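Long-range contacts in protein (beta-tubulin binding post-chaperonin cofactor) (Saccharomyces cerevisiae, PDB 1QSD), which binds beta-tubulin as a post-chaperonin cofactor and takes part in an early step of the tubulin folding pathway: residues Q25-Q30 with D56-L61; K18-Y23 with P63-K68; A32-L37 with K50-L55; I8-L13 with E74-F79. One frame throughout, in Å; residues are numbered along the deposited sequence.

Contact 1. Residues Q25-Q30 with D56-L61; sequences QELKDQ and DDTKRL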
loop_
_atom_site.group_PDB
_atom_site.type_symbol
_atom_site.label_atom_id
_atom_site.label_comp_id
_atom_site.label_asym_id
_atom_site.label_seq_id
_atom_site.Cartn_x
_atom_site.Cartn_y
_atom_site.Cartn_z
ATOM N N GLN A 25 5.506 6.360 3.510
ATOM C CA GLN A 25 4.799 7.350 4.344
ATOM C C GLN A 25 3.846 6.606 5.288
ATOM O O GLN A 25 3.744 6.930 6.472
ATOM C CB GLN A 25 3.941 8.294 3.493
ATOM C CG GLN A 25 4.656 9.038 2.370
ATOM C CD GLN A 25 3.686 9.729 1.397
ATOM O OE1 GLN A 25 3.985 10.806 0.869
ATOM N NE2 GLN A 25 2.533 9.103 1.147
ATOM N N GLU A 26 3.114 5.643 4.724
ATOM C CA GLU A 26 2.164 4.818 5.465
ATOM C C GLU A 26 2.893 4.116 6.602
ATOM O O GLU A 26 2.470 4.188 7.751
ATOM C CB GLU A 26 1.542 3.774 4.533
ATOM C CG GLU A 26 0.016 3.825 4.436
ATOM C CD GLU A 26 -0.697 2.926 5.446
ATOM O OE1 GLU A 26 -1.280 3.457 6.422
ATOM O OE2 GLU A 26 -0.689 1.686 5.251
ATOM N N LEU A 27 4.006 3.467 6.268
ATOM C CA LEU A 27 4.823 2.741 7.229
ATOM C C LEU A 27 5.286 3.623 8.387
ATOM O O LEU A 27 5.187 3.234 9.553
ATOM C CB LEU A 27 6.041 2.141 6.528
ATOM C CG LEU A 27 6.867 1.146 7.346
ATOM C CD1 LEU A 27 6.022 -0.091 7.670
ATOM C CD2 LEU A 27 8.103 0.740 6.570
ATOM N N LYS A 28 5.776 4.815 8.065
ATOM C CA LYS A 28 6.265 5.748 9.076
ATOM C C LYS A 28 5.165 6.196 10.029
ATOM O O LYS A 28 5.383 6.324 11.234
ATOM C CB LYS A 28 6.906 6.961 8.409
ATOM C CG LYS A 28 7.559 7.898 9.390
ATOM C CD LYS A 28 8.577 8.834 8.747
ATOM C CE LYS A 28 9.308 9.627 9.841
ATOM N NZ LYS A 28 10.383 10.527 9.335
ATOM N N ASP A 29 3.981 6.428 9.476
ATOM C CA ASP A 29 2.819 6.850 10.244
ATOM C C ASP A 29 2.309 5.729 11.187
ATOM O O ASP A 29 1.815 6.007 12.280
ATOM C CB ASP A 29 1.717 7.291 9.280
ATOM C CG ASP A 29 0.544 7.932 9.983
ATOM O OD1 ASP A 29 -0.566 7.357 9.925
ATOM O OD2 ASP A 29 0.727 9.014 10.594
ATOM N N GLN A 30 2.434 4.473 10.758
ATOM C CA GLN A 30 2.006 3.326 11.553
ATOM C C GLN A 30 2.946 3.052 12.735
ATOM O O GLN A 30 2.494 2.668 13.818
ATOM C CB GLN A 30 1.863 2.075 10.682
ATOM C CG GLN A 30 0.608 2.059 9.815
ATOM C CD GLN A 30 0.472 0.786 8.995
ATOM O OE1 GLN A 30 0.498 -0.320 9.534
ATOM N NE2 GLN A 30 0.333 0.936 7.693
ATOM N N ASP A 56 3.396 -5.122 10.729
ATOM C CA ASP A 56 4.171 -6.215 10.127
ATOM C C ASP A 56 3.726 -6.506 8.707
ATOM O O ASP A 56 4.545 -6.849 7.861
ATOM C CB ASP A 56 4.068 -7.509 10.958
ATOM C CG ASP A 56 4.730 -7.411 12.335
ATOM O OD1 ASP A 56 4.584 -8.362 13.123
ATOM O OD2 ASP A 56 5.394 -6.398 12.645
ATOM N N ASP A 57 2.426 -6.414 8.458
ATOM C CA ASP A 57 1.895 -6.661 7.131
ATOM C C ASP A 57 2.394 -5.590 6.177
ATOM O O ASP A 57 2.960 -5.899 5.126
ATOM C CB ASP A 57 0.367 -6.701 7.164
ATOM C CG ASP A 57 -0.159 -8.031 7.642
ATOM O OD1 ASP A 57 -1.205 -8.483 7.121
ATOM O OD2 ASP A 57 0.484 -8.640 8.526
ATOM N N THR A 58 2.207 -4.333 6.563
ATOM C CA THR A 58 2.660 -3.203 5.770
ATOM C C THR A 58 4.125 -3.422 5.383
ATOM O O THR A 58 4.477 -3.356 4.217
ATOM C CB THR A 58 2.524 -1.906 6.577
ATOM O OG1 THR A 58 1.165 -1.761 7.006
ATOM C CG2 THR A 58 2.916 -0.703 5.740
ATOM N N LYS A 59 4.964 -3.740 6.357
ATOM C CA LYS A 59 6.374 -3.987 6.093
ATOM C C LYS A 59 6.653 -5.079 5.049
ATOM O O LYS A 59 7.538 -4.914 4.210
ATOM C CB LYS A 59 7.110 -4.337 7.390
ATOM C CG LYS A 59 7.337 -3.179 8.336
ATOM C CD LYS A 59 8.044 -3.649 9.596
ATOM C CE LYS A 59 8.434 -2.474 10.484
ATOM N NZ LYS A 59 9.142 -2.915 11.728
ATOM N N ARG A 60 5.901 -6.176 5.078
ATOM C CA ARG A 60 6.119 -7.289 4.148
ATOM C C ARG A 60 6.030 -6.861 2.667
ATOM O O ARG A 60 6.648 -7.459 1.778
ATOM C CB ARG A 60 5.148 -8.443 4.486
ATOM C CG ARG A 60 3.905 -8.574 3.581
ATOM C CD ARG A 60 2.701 -9.255 4.261
ATOM N NE ARG A 60 3.058 -10.421 5.068
ATOM C CZ ARG A 60 2.340 -10.857 6.099
ATOM N NH1 ARG A 60 1.226 -10.225 6.442
ATOM N NH2 ARG A 60 2.756 -11.887 6.825
ATOM N N LEU A 61 5.320 -5.763 2.443
ATOM C CA LEU A 61 5.101 -5.180 1.120
ATOM C C LEU A 61 6.337 -4.530 0.495
ATOM O O LEU A 61 6.454 -4.440 -0.729
ATOM C CB LEU A 61 4.036 -4.101 1.247
ATOM C CG LEU A 61 2.825 -4.049 0.340
ATOM C CD1 LEU A 61 1.977 -2.911 0.847
ATOM C CD2 LEU A 61 3.222 -3.833 -1.107
#
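Leu-27 and Thr-58 mark the closest backbone approach of 25-30 to 56-61, their CA atoms 6.5 Å apart, between two helical segments that run at 154° to each other with axes 10.0 Å apart. They are facing turns of an antiparallel helical hairpin formed by helix 5-39 and helix 45-81, where Leu-27, Gln-30, Thr-58 and Lys-59 carry most of the contact. With CG anti to the backbone N, Leu-27 directs CD1 at the side chains of Thr-58 and Lys-59. There it meets the methyl of Thr-58, CD1 to CG2 3.7 Å, as the two side chains pass side by side, pointing opposite ways. The same CD1 sits tightly against Lys-59, 3.4 Å from its CG, where the leucine runs across the extended lysine chain. On the flank toward the second subunit the contact turns polar, and Glu-26 OE2 is hydrogen-bonded to Tyr-23 of that subunit. Thr-58 OG1 also bonds to Val-54 O one turn earlier, which ties the hydroxyl to its own helix. Across the hairpin the same OG1 accepts from Gln-30 NE2 at 2.9 Å, a bent bond (N-H...O 135°) that leaves the amide plane by 20°.

Contact 2. Residues K18-Y23 with P63-K68; sequences KEEGYY and PTLYEK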
loop_
_atom_site.group_PDB
_atom_site.type_symbol
_atom_site.label_atom_id
_atom_site.label_comp_id
_atom_site.label_asym_id
_atom_site.label_seq_id
_atom_site.Cartn_x
_atom_site.Cartn_y
_atom_site.Cartn_z
ATOM N N LYS A 18 7.952 6.227 -7.120
ATOM C CA LYS A 18 7.001 7.124 -6.470
ATOM C C LYS A 18 6.063 6.304 -5.545
ATOM O O LYS A 18 5.632 6.791 -4.494
ATOM C CB LYS A 18 6.190 7.891 -7.507
ATOM C CG LYS A 18 5.457 9.090 -6.937
ATOM C CD LYS A 18 4.447 9.684 -7.925
ATOM C CE LYS A 18 3.692 10.844 -7.288
ATOM N NZ LYS A 18 2.511 11.246 -8.085
ATOM N N GLU A 19 5.740 5.070 -5.936
ATOM C CA GLU A 19 4.898 4.186 -5.114
ATOM C C GLU A 19 5.615 3.844 -3.788
ATOM O O GLU A 19 5.014 3.890 -2.710
ATOM C CB GLU A 19 4.567 2.905 -5.887
ATOM C CG GLU A 19 3.966 1.795 -5.040
ATOM C CD GLU A 19 3.459 0.598 -5.854
ATOM O OE1 GLU A 19 3.023 -0.398 -5.227
ATOM O OE2 GLU A 19 3.478 0.652 -7.106
ATOM N N GLU A 20 6.906 3.527 -3.870
ATOM C CA GLU A 20 7.726 3.209 -2.700
ATOM C C GLU A 20 7.667 4.353 -1.695
ATOM O O GLU A 20 7.625 4.126 -0.486
ATOM C CB GLU A 20 9.180 2.992 -3.135
ATOM C CG GLU A 20 10.119 2.499 -2.053
ATOM C CD GLU A 20 10.857 3.617 -1.319
ATOM O OE1 GLU A 20 10.735 4.806 -1.684
ATOM O OE2 GLU A 20 11.590 3.294 -0.365
ATOM N N GLY A 21 7.722 5.582 -2.198
ATOM C CA GLY A 21 7.660 6.750 -1.339
ATOM C C GLY A 21 6.316 6.860 -0.655
ATOM O O GLY A 21 6.229 7.278 0.489
ATOM N N TYR A 22 5.261 6.500 -1.374
ATOM C CA TYR A 22 3.908 6.516 -0.833
ATOM C C TYR A 22 3.794 5.498 0.286
ATOM O O TYR A 22 3.347 5.820 1.383
ATOM C CB TYR A 22 2.896 6.198 -1.937
ATOM C CG TYR A 22 2.573 7.396 -2.798
ATOM C CD1 TYR A 22 3.150 8.648 -2.526
ATOM C CD2 TYR A 22 1.649 7.306 -3.846
ATOM C CE1 TYR A 22 2.818 9.777 -3.271
ATOM C CE2 TYR A 22 1.307 8.435 -4.603
ATOM C CZ TYR A 22 1.894 9.669 -4.307
ATOM O OH TYR A 22 1.560 10.791 -5.041
ATOM N N TYR A 23 4.231 4.274 0.012
ATOM C CA TYR A 23 4.191 3.199 0.994
ATOM C C TYR A 23 5.097 3.498 2.196
ATOM O O TYR A 23 4.797 3.101 3.324
ATOM C CB TYR A 23 4.578 1.872 0.337
ATOM C CG TYR A 23 3.509 1.243 -0.549
ATOM C CD1 TYR A 23 2.588 2.024 -1.267
ATOM C CD2 TYR A 23 3.420 -0.144 -0.671
ATOM C CE1 TYR A 23 1.595 1.424 -2.086
ATOM C CE2 TYR A 23 2.443 -0.744 -1.478
ATOM C CZ TYR A 23 1.537 0.030 -2.182
ATOM O OH TYR A 23 0.605 -0.649 -2.952
ATOM N N PRO A 63 9.815 -5.348 0.691
ATOM C CA PRO A 63 10.813 -6.179 0.019
ATOM C C PRO A 63 10.475 -6.463 -1.442
ATOM O O PRO A 63 11.272 -6.165 -2.324
ATOM C CB PRO A 63 10.815 -7.458 0.855
ATOM C CG PRO A 63 10.461 -6.977 2.203
ATOM C CD PRO A 63 9.344 -6.010 1.920
ATOM N N THR A 64 9.273 -6.972 -1.702
ATOM C CA THR A 64 8.878 -7.310 -3.065
ATOM C C THR A 64 8.878 -6.102 -3.967
ATOM O O THR A 64 9.136 -6.211 -5.173
ATOM C CB THR A 64 7.504 -8.007 -3.107
ATOM O OG1 THR A 64 6.601 -7.326 -2.228
ATOM C CG2 THR A 64 7.638 -9.492 -2.690
ATOM N N LEU A 65 8.631 -4.948 -3.355
ATOM C CA LEU A 65 8.604 -3.671 -4.056
ATOM C C LEU A 65 10.016 -3.260 -4.477
ATOM O O LEU A 65 10.200 -2.704 -5.571
ATOM C CB LEU A 65 7.974 -2.599 -3.172
ATOM C CG LEU A 65 7.768 -1.225 -3.786
ATOM C CD1 LEU A 65 7.029 -1.335 -5.121
ATOM C CD2 LEU A 65 7.004 -0.389 -2.826
ATOM N N TYR A 66 11.011 -3.548 -3.627
ATOM C CA TYR A 66 12.402 -3.232 -3.958
ATOM C C TYR A 66 12.910 -4.158 -5.036
ATOM O O TYR A 66 13.685 -3.728 -5.882
ATOM C CB TYR A 66 13.311 -3.319 -2.751
ATOM C CG TYR A 66 13.046 -2.234 -1.749
ATOM C CD1 TYR A 66 13.147 -0.881 -2.102
ATOM C CD2 TYR A 66 12.687 -2.551 -0.445
ATOM C CE1 TYR A 66 12.897 0.131 -1.169
ATOM C CE2 TYR A 66 12.436 -1.547 0.495
ATOM C CZ TYR A 66 12.542 -0.216 0.131
ATOM O OH TYR A 66 12.321 0.731 1.113
ATOM N N GLU A 67 12.460 -5.417 -5.008
ATOM C CA GLU A 67 12.835 -6.401 -6.013
ATOM C C GLU A 67 12.404 -5.885 -7.400
ATOM O O GLU A 67 13.195 -5.882 -8.331
ATOM C CB GLU A 67 12.164 -7.755 -5.712
ATOM C CG GLU A 67 12.782 -8.519 -4.528
ATOM C CD GLU A 67 11.907 -9.676 -4.005
ATOM O OE1 GLU A 67 11.667 -9.759 -2.766
ATOM O OE2 GLU A 67 11.459 -10.506 -4.833
ATOM N N LYS A 68 11.173 -5.385 -7.502
ATOM C CA LYS A 68 10.644 -4.865 -8.764
ATOM C C LYS A 68 11.293 -3.588 -9.220
ATOM O O LYS A 68 11.408 -3.347 -10.411
ATOM C CB LYS A 68 9.125 -4.735 -8.723
ATOM C CG LYS A 68 8.461 -6.087 -8.773
ATOM C CD LYS A 68 6.988 -5.989 -8.868
ATOM C CE LYS A 68 6.370 -7.370 -8.804
ATOM N NZ LYS A 68 4.877 -7.268 -8.764
#
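Glu-19 is the first residue of 18-23 to reach 63-68, and it does so with an extended chain whose CG is anti to the backbone N (chi1 167°). Its OE1 comes within 4.1 Å of Leu-65 CD1, while its CG lies 3.8 Å above one face of the Tyr-23 ring, off-centre and near the ring's rim. The carboxylate is buried close to that of Glu-26 of the second subunit, a pairing of like charges that would probably favour a proton on one of them. Glu-20 follows, with its CA 7.1 Å from the CA of Leu-65, the nearest such pair between the two segments. Leu-65 CD2 presses on Glu-20 CA at 3.7 Å, so the backbone itself forms part of the packing surface. The two segments belong to the long helices of an antiparallel hairpin, here at 164° with axes 10.7 Å apart. Beyond CG the Glu-20 chain bends and carries OE2 to the edge of the Tyr-66 ring. Tyr-66 OH donates at 3.0 Å to the anti lone pair of Glu-20 OE2, the one turned away from OE1, with carboxylate and ring planes 54° apart. Gln-24 adds a weak hydrogen bond to the same hydroxyl. Tyr-23, one turn after Glu-19, sets CD2 4.2 Å from Leu-65 CD2.

Contact 3. Residues A32-L37 with K50-L55; sequences AHVAKL and KQEEVL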
loop_
_atom_site.group_PDB
_atom_site.type_symbol
_atom_site.label_atom_id
_atom_site.label_comp_id
_atom_site.label_asym_id
_atom_site.label_seq_id
_atom_site.Cartn_x
_atom_site.Cartn_y
_atom_site.Cartn_z
ATOM N N ALA A 32 4.642 5.280 14.293
ATOM C CA ALA A 32 4.438 6.363 15.250
ATOM C C ALA A 32 3.299 5.946 16.169
ATOM O O ALA A 32 3.390 6.053 17.398
ATOM C CB ALA A 32 4.086 7.670 14.520
ATOM N N HIS A 33 2.256 5.398 15.551
ATOM C CA HIS A 33 1.080 4.939 16.263
ATOM C C HIS A 33 1.377 3.790 17.221
ATOM O O HIS A 33 0.932 3.814 18.369
ATOM C CB HIS A 33 -0.017 4.538 15.283
ATOM C CG HIS A 33 -1.324 4.226 15.949
ATOM N ND1 HIS A 33 -1.704 4.798 17.145
ATOM C CD2 HIS A 33 -2.344 3.422 15.572
ATOM C CE1 HIS A 33 -2.910 4.364 17.474
ATOM N NE2 HIS A 33 -3.319 3.523 16.538
ATOM N N VAL A 34 2.100 2.783 16.740
ATOM C CA VAL A 34 2.468 1.632 17.561
ATOM C C VAL A 34 3.362 2.085 18.714
ATOM O O VAL A 34 3.240 1.577 19.837
ATOM C CB VAL A 34 3.214 0.557 16.731
ATOM C CG1 VAL A 34 3.803 -0.509 17.641
ATOM C CG2 VAL A 34 2.258 -0.091 15.745
ATOM N N ALA A 35 4.245 3.049 18.425
ATOM C CA ALA A 35 5.175 3.600 19.414
ATOM C C ALA A 35 4.421 4.163 20.619
ATOM O O ALA A 35 4.758 3.853 21.770
ATOM C CB ALA A 35 6.045 4.674 18.782
ATOM N N LYS A 36 3.385 4.957 20.342
ATOM C CA LYS A 36 2.550 5.550 21.375
ATOM C C LYS A 36 1.841 4.518 22.230
ATOM O O LYS A 36 1.772 4.672 23.445
ATOM C CB LYS A 36 1.541 6.521 20.775
ATOM C CG LYS A 36 2.099 7.920 20.635
ATOM C CD LYS A 36 1.028 8.917 20.254
ATOM C CE LYS A 36 1.542 10.348 20.327
ATOM N NZ LYS A 36 0.530 11.303 19.773
ATOM N N LEU A 37 1.312 3.465 21.619
ATOM C CA LEU A 37 0.644 2.420 22.400
ATOM C C LEU A 37 1.633 1.575 23.204
ATOM O O LEU A 37 1.277 0.989 24.231
ATOM C CB LEU A 37 -0.140 1.479 21.498
ATOM C CG LEU A 37 -1.318 2.077 20.767
ATOM C CD1 LEU A 37 -1.998 1.003 19.955
ATOM C CD2 LEU A 37 -2.252 2.665 21.773
ATOM N N LYS A 50 -2.945 -5.924 17.972
ATOM C CA LYS A 50 -3.729 -5.665 16.757
ATOM C C LYS A 50 -2.943 -4.726 15.845
ATOM O O LYS A 50 -2.784 -4.980 14.659
ATOM C CB LYS A 50 -5.077 -5.035 17.116
ATOM C CG LYS A 50 -6.073 -6.024 17.667
ATOM C CD LYS A 50 -7.277 -5.330 18.329
ATOM C CE LYS A 50 -8.065 -4.512 17.336
ATOM N NZ LYS A 50 -9.296 -3.979 17.926
ATOM N N GLN A 51 -2.372 -3.696 16.443
ATOM C CA GLN A 51 -1.606 -2.701 15.728
ATOM C C GLN A 51 -0.259 -3.175 15.242
ATOM O O GLN A 51 0.181 -2.771 14.174
ATOM C CB GLN A 51 -1.407 -1.473 16.599
ATOM C CG GLN A 51 -1.738 -0.198 15.890
ATOM C CD GLN A 51 -3.230 0.043 15.821
ATOM O OE1 GLN A 51 -3.713 1.119 16.193
ATOM N NE2 GLN A 51 -3.975 -0.950 15.348
ATOM N N GLU A 52 0.414 -4.002 16.029
ATOM C CA GLU A 52 1.727 -4.494 15.635
ATOM C C GLU A 52 1.600 -5.391 14.417
ATOM O O GLU A 52 2.343 -5.229 13.444
ATOM C CB GLU A 52 2.416 -5.245 16.787
ATOM C CG GLU A 52 2.819 -4.341 17.951
ATOM C CD GLU A 52 3.649 -5.040 19.018
ATOM O OE1 GLU A 52 4.782 -4.573 19.265
ATOM O OE2 GLU A 52 3.169 -6.031 19.620
ATOM N N GLU A 53 0.641 -6.313 14.477
ATOM C CA GLU A 53 0.358 -7.247 13.406
ATOM C C GLU A 53 0.128 -6.482 12.099
ATOM O O GLU A 53 0.647 -6.874 11.052
ATOM C CB GLU A 53 -0.879 -8.064 13.774
ATOM C CG GLU A 53 -2.069 -7.926 12.802
ATOM C CD GLU A 53 -3.431 -8.114 13.465
ATOM O OE1 GLU A 53 -3.971 -9.245 13.466
ATOM O OE2 GLU A 53 -3.975 -7.116 13.969
ATOM N N VAL A 54 -0.632 -5.385 12.156
ATOM C CA VAL A 54 -0.908 -4.595 10.956
ATOM C C VAL A 54 0.388 -3.990 10.441
ATOM O O VAL A 54 0.670 -4.039 9.236
ATOM C CB VAL A 54 -1.963 -3.480 11.198
ATOM C CG1 VAL A 54 -1.993 -2.499 10.025
ATOM C CG2 VAL A 54 -3.347 -4.095 11.367
ATOM N N LEU A 55 1.203 -3.461 11.349
ATOM C CA LEU A 55 2.467 -2.874 10.935
ATOM C C LEU A 55 3.297 -3.912 10.173
ATOM O O LEU A 55 3.775 -3.630 9.077
ATOM C CB LEU A 55 3.254 -2.330 12.142
ATOM C CG LEU A 55 4.597 -1.655 11.801
ATOM C CD1 LEU A 55 4.355 -0.424 10.961
ATOM C CD2 LEU A 55 5.365 -1.287 13.048
#
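The carboxylate of Glu-52, whose CG lies 4.0 Å from Val-34 CG1, is held by two lysines: OE2 makes a salt bridge to Lys-49 and OE1 one to Lys-38. Each oxygen thus has its own cation, and the Lys-38 bridge spans from 50-55 back to the helix that carries 32-37. Beside this carboxylate the packing centres on Val-34, with its CA 6.2 Å from that of Gln-51. The methyls of Val-34 face different partners. CG1, anti to the backbone N (chi1 170°), lies crosswise against the extended chain of Glu-52. CG2 turns to Gln-51, lying 3.7 Å from its carbonyl O and 4.0 Å from its CG, and reaches Leu-55 CD2 at 4.3 Å. Gln-51 bends at chi2, bringing its amide beside the His-33 ring, with the two planes 46° apart. Its OE1 is modelled too close to that ring for the polar pairing to be trusted. This is the part of an antiparallel helical hairpin nearest the turn between helix 5-39 and helix 45-81, the segments running at 153°. The second subunit packs against the same region: its Ile-8 touches Leu-37, its Ala-12 touches Gln-51, and its Phe-72 makes a cation-pi contact with Lys-50, consistent with a four-helix bundle of paired hairpins.

Contact 4. Residues I8-L13 with E74-F79; sequences IKVKAL and EDLEQF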
loop_
_atom_site.group_PDB
_atom_site.type_symbol
_atom_site.label_atom_id
_atom_site.label_comp_id
_atom_site.label_asym_id
_atom_site.label_seq_id
_atom_site.Cartn_x
_atom_site.Cartn_y
_atom_site.Cartn_z
ATOM N N ILE A 8 7.976 4.296 -22.146
ATOM C CA ILE A 8 7.228 3.334 -21.356
ATOM C C ILE A 8 8.105 2.788 -20.235
ATOM O O ILE A 8 7.664 2.736 -19.084
ATOM C CB ILE A 8 6.614 2.177 -22.234
ATOM C CG1 ILE A 8 5.463 2.723 -23.100
ATOM C CG2 ILE A 8 6.037 1.071 -21.341
ATOM C CD1 ILE A 8 5.087 1.810 -24.270
ATOM N N LYS A 9 9.338 2.395 -20.565
ATOM C CA LYS A 9 10.271 1.869 -19.562
ATOM C C LYS A 9 10.607 2.934 -18.506
ATOM O O LYS A 9 10.546 2.651 -17.323
ATOM C CB LYS A 9 11.538 1.320 -20.223
ATOM C CG LYS A 9 11.261 0.091 -21.086
ATOM C CD LYS A 9 12.509 -0.526 -21.633
ATOM C CE LYS A 9 12.154 -1.681 -22.567
ATOM N NZ LYS A 9 11.370 -2.770 -21.904
ATOM N N VAL A 10 10.863 4.172 -18.919
ATOM C CA VAL A 10 11.161 5.232 -17.964
ATOM C C VAL A 10 9.999 5.423 -17.004
ATOM O O VAL A 10 10.188 5.387 -15.796
ATOM C CB VAL A 10 11.441 6.568 -18.649
ATOM C CG1 VAL A 10 11.627 7.652 -17.616
ATOM C CG2 VAL A 10 12.685 6.466 -19.522
ATOM N N LYS A 11 8.792 5.596 -17.541
ATOM C CA LYS A 11 7.603 5.794 -16.709
ATOM C C LYS A 11 7.330 4.628 -15.769
ATOM O O LYS A 11 6.974 4.831 -14.600
ATOM C CB LYS A 11 6.377 6.087 -17.575
ATOM C CG LYS A 11 6.377 7.498 -18.119
ATOM C CD LYS A 11 5.269 7.734 -19.129
ATOM C CE LYS A 11 5.323 9.173 -19.646
ATOM N NZ LYS A 11 4.336 9.434 -20.741
ATOM N N ALA A 12 7.509 3.415 -16.278
ATOM C CA ALA A 12 7.296 2.228 -15.473
ATOM C C ALA A 12 8.144 2.349 -14.200
ATOM O O ALA A 12 7.620 2.191 -13.092
ATOM C CB ALA A 12 7.678 0.975 -16.259
ATOM N N LEU A 13 9.417 2.722 -14.366
ATOM C CA LEU A 13 10.346 2.855 -13.255
ATOM C C LEU A 13 10.031 4.026 -12.334
ATOM O O LEU A 13 10.051 3.875 -11.104
ATOM C CB LEU A 13 11.784 2.970 -13.749
ATOM C CG LEU A 13 12.867 3.123 -12.649
ATOM C CD1 LEU A 13 12.862 1.929 -11.637
ATOM C CD2 LEU A 13 14.252 3.250 -13.298
ATOM N N GLU A 74 17.069 -2.613 -14.048
ATOM C CA GLU A 74 17.930 -3.396 -14.903
ATOM C C GLU A 74 17.428 -3.494 -16.334
ATOM O O GLU A 74 18.216 -3.571 -17.281
ATOM C CB GLU A 74 18.143 -4.779 -14.303
ATOM C CG GLU A 74 18.850 -4.711 -12.961
ATOM C CD GLU A 74 19.302 -6.058 -12.432
ATOM O OE1 GLU A 74 20.328 -6.087 -11.721
ATOM O OE2 GLU A 74 18.638 -7.084 -12.722
ATOM N N ASP A 75 16.111 -3.492 -16.481
ATOM C CA ASP A 75 15.496 -3.553 -17.787
ATOM C C ASP A 75 15.799 -2.257 -18.529
ATOM O O ASP A 75 16.186 -2.291 -19.696
ATOM C CB ASP A 75 13.987 -3.735 -17.652
ATOM C CG ASP A 75 13.301 -3.951 -18.998
ATOM O OD1 ASP A 75 12.294 -3.263 -19.263
ATOM O OD2 ASP A 75 13.782 -4.799 -19.794
ATOM N N LEU A 76 15.663 -1.133 -17.835
ATOM C CA LEU A 76 15.931 0.164 -18.435
ATOM C C LEU A 76 17.422 0.316 -18.770
ATOM O O LEU A 76 17.773 0.798 -19.847
ATOM C CB LEU A 76 15.417 1.289 -17.518
ATOM C CG LEU A 76 15.511 2.759 -17.955
ATOM C CD1 LEU A 76 15.031 2.930 -19.388
ATOM C CD2 LEU A 76 14.721 3.656 -16.997
ATOM N N GLU A 77 18.292 -0.104 -17.855
ATOM C CA GLU A 77 19.733 -0.038 -18.063
ATOM C C GLU A 77 20.118 -0.881 -19.281
ATOM O O GLU A 77 20.895 -0.445 -20.119
ATOM C CB GLU A 77 20.480 -0.560 -16.833
ATOM C CG GLU A 77 20.303 0.280 -15.559
ATOM C CD GLU A 77 21.130 -0.235 -14.362
ATOM O OE1 GLU A 77 20.861 -1.361 -13.873
ATOM O OE2 GLU A 77 22.040 0.492 -13.902
ATOM N N GLN A 78 19.591 -2.093 -19.376
ATOM C CA GLN A 78 19.903 -2.948 -20.519
ATOM C C GLN A 78 19.404 -2.357 -21.852
ATOM O O GLN A 78 20.102 -2.391 -22.870
ATOM C CB GLN A 78 19.330 -4.351 -20.301
ATOM C CG GLN A 78 19.932 -5.417 -21.222
ATOM C CD GLN A 78 21.422 -5.796 -20.923
ATOM O OE1 GLN A 78 21.912 -6.830 -21.410
ATOM N NE2 GLN A 78 22.123 -4.987 -20.121
ATOM N N PHE A 79 18.211 -1.771 -21.832
ATOM C CA PHE A 79 17.638 -1.167 -23.028
ATOM C C PHE A 79 18.559 -0.040 -23.530
ATOM O O PHE A 79 18.858 0.039 -24.710
ATOM C CB PHE A 79 16.238 -0.638 -22.691
ATOM C CG PHE A 79 15.559 0.094 -23.825
ATOM C CD1 PHE A 79 14.870 -0.604 -24.814
ATOM C CD2 PHE A 79 15.586 1.488 -23.887
ATOM C CE1 PHE A 79 14.209 0.082 -25.851
ATOM C CE2 PHE A 79 14.924 2.183 -24.932
ATOM C CZ PHE A 79 14.240 1.478 -25.901
HETATM O O HOH W 1 12.514 -4.919 -22.951
#
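Leu-76 fits closely among Lys-9, Val-10 and Leu-13 where the far ends of the hairpin helices 5-39 and 45-81 lie antiparallel, their segment axes 9.7 Å apart. CD1 of Leu-76 lies 3.9 Å from Lys-9 CB, while its CD2 is 3.8 Å from Leu-13 CD2 and 4.0 Å from Val-10 CA. Helix 90-104 closes over this side, with Ala-92 on Val-10 and with Ala-95 and Ala-99 on Leu-13, so three helices of the chain meet here. The other flank is more polar and hydrated. There Lys-9 runs its chain past Phe-79, its CD forming an off-centre CH-pi contact 4.2 Å from the ring centroid and 28° off the normal. A bend at chi4 (-60°) then turns NZ to Asp-75 in a salt bridge. Both ends of this bridge have partners in the second subunit, Asp-47 for Lys-9 and Lys-50 for Asp-75, giving a small network of alternating charges between chains. A water accepts from Lys-9 NZ and donates only weakly to Asp-75 OD2. The direct bond, Lys-9 NZ to Asp-75 OD1, measures 2.8 Å and meets OD1 on its syn side, 18° out of the carboxylate plane.

All four contacts join the same two helices, and their order illustrates the nesting of contacts in an antiparallel hairpin. From the N terminus, helix 5-39 enters contact 4 first, then contact 2, contact 1 and contact 3 before the chain turns. Helix 45-81 returns through them in reverse, so contact 3 closes the shortest loop, lies inside contact 1, that inside contact 2, and all inside contact 4; none cross. Contact 1 touches both neighbours, through Leu-61 on Tyr-23 and Gln-30 on Val-54, whereas the centres of contacts 3 and 4 are about 36 Å apart. Helix 90-104 meets the hairpin at contact 4, and the second subunit touches all four.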